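Local structure of possible substrate binding protein of ABC transporter system (Rhodopseudomonas palustris, 3N0X) at residues T186-G189 against Q190-F193; P264-E267 against W268-E272. The protein probably binds a branched-chain amino acid or a related small solute and delivers it to an ABC transporter for uptake. All coordinates share one frame; numbering follows the deposited sequence.

Contact 1: residues T186-G189 against Q190-F193; sequences TAVG and QRLF
The guanidinium group of Arg-191 folds back over the backbone of Val-188, one flat face resting on CA of Val-188, which stands 3.7 Å above the centre of the plane. This is the first part of helix 186-196, one of the helices packed on the parallel sheet of a lobe of the periplasmic-binding-protein fold, and the contact joins its opening turn to the next. The arginine reaches backwards because its CG lies beside the backbone N and the chain bends about its CG-CD bond (chi3 -64°). NH2 then comes within 3.7 Å of both CB and CG2 of Val-188, the two side chains crossing at about a right angle, while NH1 passes 4.0 Å from CB of Ala-187. A salt bridge from NH2 to Glu-176 on strand 171-178 ties the charged end to the sheet, with the apolar flank of Val-188 beneath it.

Four successive i to i+4 hydrogen bonds, from Thr-186 O to Gln-190 N through Gly-189 O to Phe-193 N, hold the two turns together. Leu-192 rises beside Val-188, its CD1 4.2 Å from Val-188 CG2, and both side chains press on Leu-147 of strand 142-149. Gln-190 leans off another side of the helix, where its NE2 hydrogen-bonds Asp-194 and Tyr-227.

Phe-193 brings its ring back over the backbone of Gly-189 and also meets the ring of Tyr-227, with the planes at about 45°. Gly-189 O has two neighbours within the same residue: it accepts the N-H of Phe-193 at 2.9 Å from N, and it sits 3.2 Å above the plane of the phenyl ring, displaced toward the rim near CG.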
loop_
_atom_site.group_PDB
_atom_site.type_symbol
_atom_site.label_atom_id
_atom_site.label_comp_id
_atom_site.label_asym_id
_atom_site.label_seq_id
_atom_site.Cartn_x
_atom_site.Cartn_y
_atom_site.Cartn_z
ATOM N N THR A 186 -7.657 -16.270 -23.394
ATOM C CA THR A 186 -7.083 -17.229 -24.325
ATOM C C THR A 186 -6.166 -16.561 -25.343
ATOM O O THR A 186 -5.002 -16.953 -25.523
ATOM C CB THR A 186 -8.214 -18.043 -25.048
ATOM O OG1 THR A 186 -9.032 -18.672 -24.046
ATOM C CG2 THR A 186 -7.603 -19.082 -25.984
ATOM N N ALA A 187 -6.670 -15.531 -25.998
ATOM C CA ALA A 187 -5.918 -14.879 -27.069
ATOM C C ALA A 187 -4.684 -14.139 -26.552
ATOM O O ALA A 187 -3.571 -14.307 -27.079
ATOM C CB ALA A 187 -6.836 -13.913 -27.851
ATOM N N VAL A 188 -4.893 -13.310 -25.539
ATOM C CA VAL A 188 -3.776 -12.544 -24.961
ATOM C C VAL A 188 -2.733 -13.502 -24.320
ATOM O O VAL A 188 -1.533 -13.260 -24.413
ATOM C CB VAL A 188 -4.232 -11.431 -23.987
ATOM C CG1 VAL A 188 -4.799 -11.964 -22.701
ATOM C CG2 VAL A 188 -3.035 -10.488 -23.627
ATOM N N GLY A 189 -3.216 -14.579 -23.693
ATOM C CA GLY A 189 -2.355 -15.582 -23.065
ATOM C C GLY A 189 -1.416 -16.173 -24.095
ATOM O O GLY A 189 -0.213 -16.277 -23.857
ATOM N N GLN A 190 -1.963 -16.558 -25.240
ATOM C CA GLN A 190 -1.146 -17.108 -26.311
ATOM C C GLN A 190 -0.118 -16.101 -26.845
ATOM O O GLN A 190 1.029 -16.473 -27.107
ATOM C CB GLN A 190 -1.991 -17.728 -27.429
ATOM C CG GLN A 190 -1.153 -18.670 -28.281
ATOM C CD GLN A 190 -0.641 -19.893 -27.511
ATOM O OE1 GLN A 190 -1.391 -20.566 -26.810
ATOM N NE2 GLN A 190 0.664 -20.158 -27.625
ATOM N N ARG A 191 -0.502 -14.829 -26.953
ATOM C CA ARG A 191 0.458 -13.809 -27.386
ATOM C C ARG A 191 1.605 -13.702 -26.391
ATOM O O ARG A 191 2.779 -13.571 -26.777
ATOM C CB ARG A 191 -0.208 -12.443 -27.593
ATOM C CG ARG A 191 -1.248 -12.447 -28.740
ATOM C CD ARG A 191 -1.549 -11.034 -29.196
ATOM N NE ARG A 191 -2.177 -10.196 -28.175
ATOM C CZ ARG A 191 -3.488 -10.161 -27.934
ATOM N NH1 ARG A 191 -4.307 -10.954 -28.621
ATOM N NH2 ARG A 191 -3.984 -9.357 -26.999
ATOM N N LEU A 192 1.265 -13.713 -25.107
ATOM C CA LEU A 192 2.286 -13.648 -24.059
ATOM C C LEU A 192 3.197 -14.861 -24.102
ATOM O O LEU A 192 4.426 -14.740 -24.031
ATOM C CB LEU A 192 1.617 -13.503 -22.680
ATOM C CG LEU A 192 0.889 -12.182 -22.419
ATOM C CD1 LEU A 192 -0.062 -12.352 -21.250
ATOM C CD2 LEU A 192 1.875 -11.037 -22.143
ATOM N N PHE A 193 2.606 -16.037 -24.233
ATOM C CA PHE A 193 3.416 -17.259 -24.315
ATOM C C PHE A 193 4.304 -17.223 -25.552
ATOM O O PHE A 193 5.505 -17.546 -25.475
ATOM C CB PHE A 193 2.547 -18.515 -24.394
ATOM C CG PHE A 193 1.694 -18.766 -23.203
ATOM C CD1 PHE A 193 1.921 -18.172 -21.988
ATOM C CD2 PHE A 193 0.641 -19.662 -23.301
ATOM C CE1 PHE A 193 1.125 -18.434 -20.902
ATOM C CE2 PHE A 193 -0.162 -19.922 -22.200
ATOM C CZ PHE A 193 0.083 -19.321 -21.007
#

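Contact 2: residues P264-E267 against W268-E272; sequences PINE and WLVTE
The N-terminal turns of helix 264-277 form this contact, in a regular run of alpha-helical turns belonging to the periplasmic-binding-protein fold. Four i to i+4 backbone bonds run from Pro-264 O to Trp-268 N through Glu-267 O to Thr-271 N. The first is the most skewed: the N-H of Trp-268 approaches Pro-264 O from above the carbonyl plane, 37° out of it. The third brings Val-270 N to 2.8 Å from Asn-266 O.

Glu-267 and Thr-271, one turn apart, are joined through a water. The molecule donates to Glu-267 OE2 at 2.5 Å and lies 2.7 Å from Thr-271 OG1, bridging a carboxylate and a hydroxyl that stand 4.1 Å apart between OE2 and OG1. The glutamate bends at chi2 (79°) and stands out from the helix, with OE2 at the level where the water can reach both groups. With OG1 beside its own backbone N and opposite the carbonyl carbon (chi1 -63°), Thr-271 turns the hydroxyl back over the preceding turn, OG1 3.0 Å from Glu-267 O.

On another side, the amide of Asn-266 lies against Val-270, with ND2 3.7 Å from CG2. Its polar ends are secured elsewhere: OD1 by the hydroxyl of Tyr-256, and ND2 by the carbonyls of Tyr-258 and Pro-261. These bonds fasten the helix start to the chain leading into it. CG2 of Val-270 also nestles 3.3 Å from Asn-266 O.

Ile-265, Trp-268 and Leu-269 face Phe-289 of helix 283-302, while Trp-268 also meets the ring of Tyr-34 on helix 18-35, leaving this helix seated across both neighbours.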
loop_
_atom_site.group_PDB
_atom_site.type_symbol
_atom_site.label_atom_id
_atom_site.label_comp_id
_atom_site.label_asym_id
_atom_site.label_seq_id
_atom_site.Cartn_x
_atom_site.Cartn_y
_atom_site.Cartn_z
ATOM N N PRO A 264 10.220 -5.461 16.903
ATOM C CA PRO A 264 9.439 -5.473 18.129
ATOM C C PRO A 264 8.004 -4.984 17.954
ATOM O O PRO A 264 7.125 -5.428 18.658
ATOM C CB PRO A 264 10.221 -4.533 19.047
ATOM C CG PRO A 264 11.628 -4.679 18.610
ATOM C CD PRO A 264 11.538 -4.833 17.105
ATOM N N ILE A 265 7.804 -4.044 17.043
ATOM C CA ILE A 265 6.495 -3.482 16.846
ATOM C C ILE A 265 5.618 -4.519 16.205
ATOM O O ILE A 265 4.506 -4.751 16.680
ATOM C CB ILE A 265 6.551 -2.212 15.994
ATOM C CG1 ILE A 265 7.391 -1.157 16.736
ATOM C CG2 ILE A 265 5.170 -1.723 15.735
ATOM C CD1 ILE A 265 7.212 0.285 16.194
ATOM N N ASN A 266 6.057 -5.084 15.093
ATOM C CA ASN A 266 5.250 -6.103 14.431
ATOM C C ASN A 266 5.016 -7.338 15.312
ATOM O O ASN A 266 3.958 -7.952 15.277
ATOM C CB ASN A 266 5.801 -6.526 13.068
ATOM C CG ASN A 266 4.739 -7.193 12.223
ATOM O OD1 ASN A 266 3.638 -6.634 12.055
ATOM N ND2 ASN A 266 5.059 -8.375 11.682
ATOM N N GLU A 267 6.033 -7.700 16.094
ATOM C CA GLU A 267 5.903 -8.824 17.026
ATOM C C GLU A 267 4.742 -8.607 17.987
ATOM O O GLU A 267 3.888 -9.484 18.144
ATOM C CB GLU A 267 7.237 -9.050 17.766
ATOM C CG GLU A 267 7.201 -9.981 18.971
ATOM C CD GLU A 267 7.193 -11.443 18.639
ATOM O OE1 GLU A 267 7.265 -11.810 17.436
ATOM O OE2 GLU A 267 7.108 -12.236 19.626
ATOM N N TRP A 268 4.696 -7.428 18.592
ATOM C CA TRP A 268 3.608 -7.076 19.508
ATOM C C TRP A 268 2.259 -7.053 18.776
ATOM O O TRP A 268 1.260 -7.630 19.226
ATOM C CB TRP A 268 3.904 -5.727 20.195
ATOM C CG TRP A 268 2.831 -5.362 21.167
ATOM C CD1 TRP A 268 2.698 -5.823 22.453
ATOM C CD2 TRP A 268 1.737 -4.479 20.948
ATOM N NE1 TRP A 268 1.573 -5.295 23.031
ATOM C CE2 TRP A 268 0.964 -4.458 22.132
ATOM C CE3 TRP A 268 1.312 -3.727 19.858
ATOM C CZ2 TRP A 268 -0.201 -3.705 22.251
ATOM C CZ3 TRP A 268 0.149 -2.970 19.981
ATOM C CH2 TRP A 268 -0.584 -2.953 21.170
ATOM N N LEU A 269 2.242 -6.411 17.622
ATOM C CA LEU A 269 1.002 -6.268 16.856
ATOM C C LEU A 269 0.425 -7.636 16.495
ATOM O O LEU A 269 -0.766 -7.871 16.723
ATOM C CB LEU A 269 1.257 -5.445 15.613
ATOM C CG LEU A 269 0.040 -5.401 14.651
ATOM C CD1 LEU A 269 -1.198 -4.778 15.256
ATOM C CD2 LEU A 269 0.465 -4.633 13.387
ATOM N N VAL A 270 1.263 -8.513 15.967
ATOM C CA VAL A 270 0.817 -9.836 15.561
ATOM C C VAL A 270 0.307 -10.629 16.771
ATOM O O VAL A 270 -0.788 -11.219 16.756
ATOM C CB VAL A 270 1.881 -10.598 14.754
ATOM C CG1 VAL A 270 1.385 -12.063 14.558
ATOM C CG2 VAL A 270 2.120 -9.914 13.411
ATOM N N THR A 271 1.076 -10.649 17.845
ATOM C CA THR A 271 0.701 -11.431 19.011
ATOM C C THR A 271 -0.582 -10.934 19.656
ATOM O O THR A 271 -1.517 -11.715 19.962
ATOM C CB THR A 271 1.836 -11.423 20.010
ATOM O OG1 THR A 271 2.972 -12.060 19.412
ATOM C CG2 THR A 271 1.451 -12.177 21.291
ATOM N N GLU A 272 -0.683 -9.621 19.819
ATOM C CA GLU A 272 -1.840 -9.059 20.485
ATOM C C GLU A 272 -3.078 -9.098 19.614
ATOM O O GLU A 272 -4.181 -9.280 20.101
ATOM C CB GLU A 272 -1.517 -7.634 20.930
ATOM C CG GLU A 272 -2.450 -7.119 21.961
ATOM C CD GLU A 272 -2.501 -7.948 23.260
ATOM O OE1 GLU A 272 -1.445 -8.384 23.767
ATOM O OE2 GLU A 272 -3.614 -8.132 23.763
HETATM O O HOH W 1 5.074 -11.967 21.114
#

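Overall arrangement
Contact 1 (186-193) precedes contact 2 (264-272) along the chain. They lie on opposite sides of its centre, with their own centres 44 Å apart and their nearest atoms about 34 Å apart, so neither touches the other. Helix 186-196 packs on the parallel sheet made by strands 171-178, 142-149, 202-207 and 229-233. Helix 264-277 instead rests on helices 18-35 and 283-302, the first of which directly follows strand 5-11 of the mixed sheet. The two contacts thus belong to different lobes of a two-lobed fold, as in other members of the leucine-binding protein family, where the ligand is taken up between the lobes.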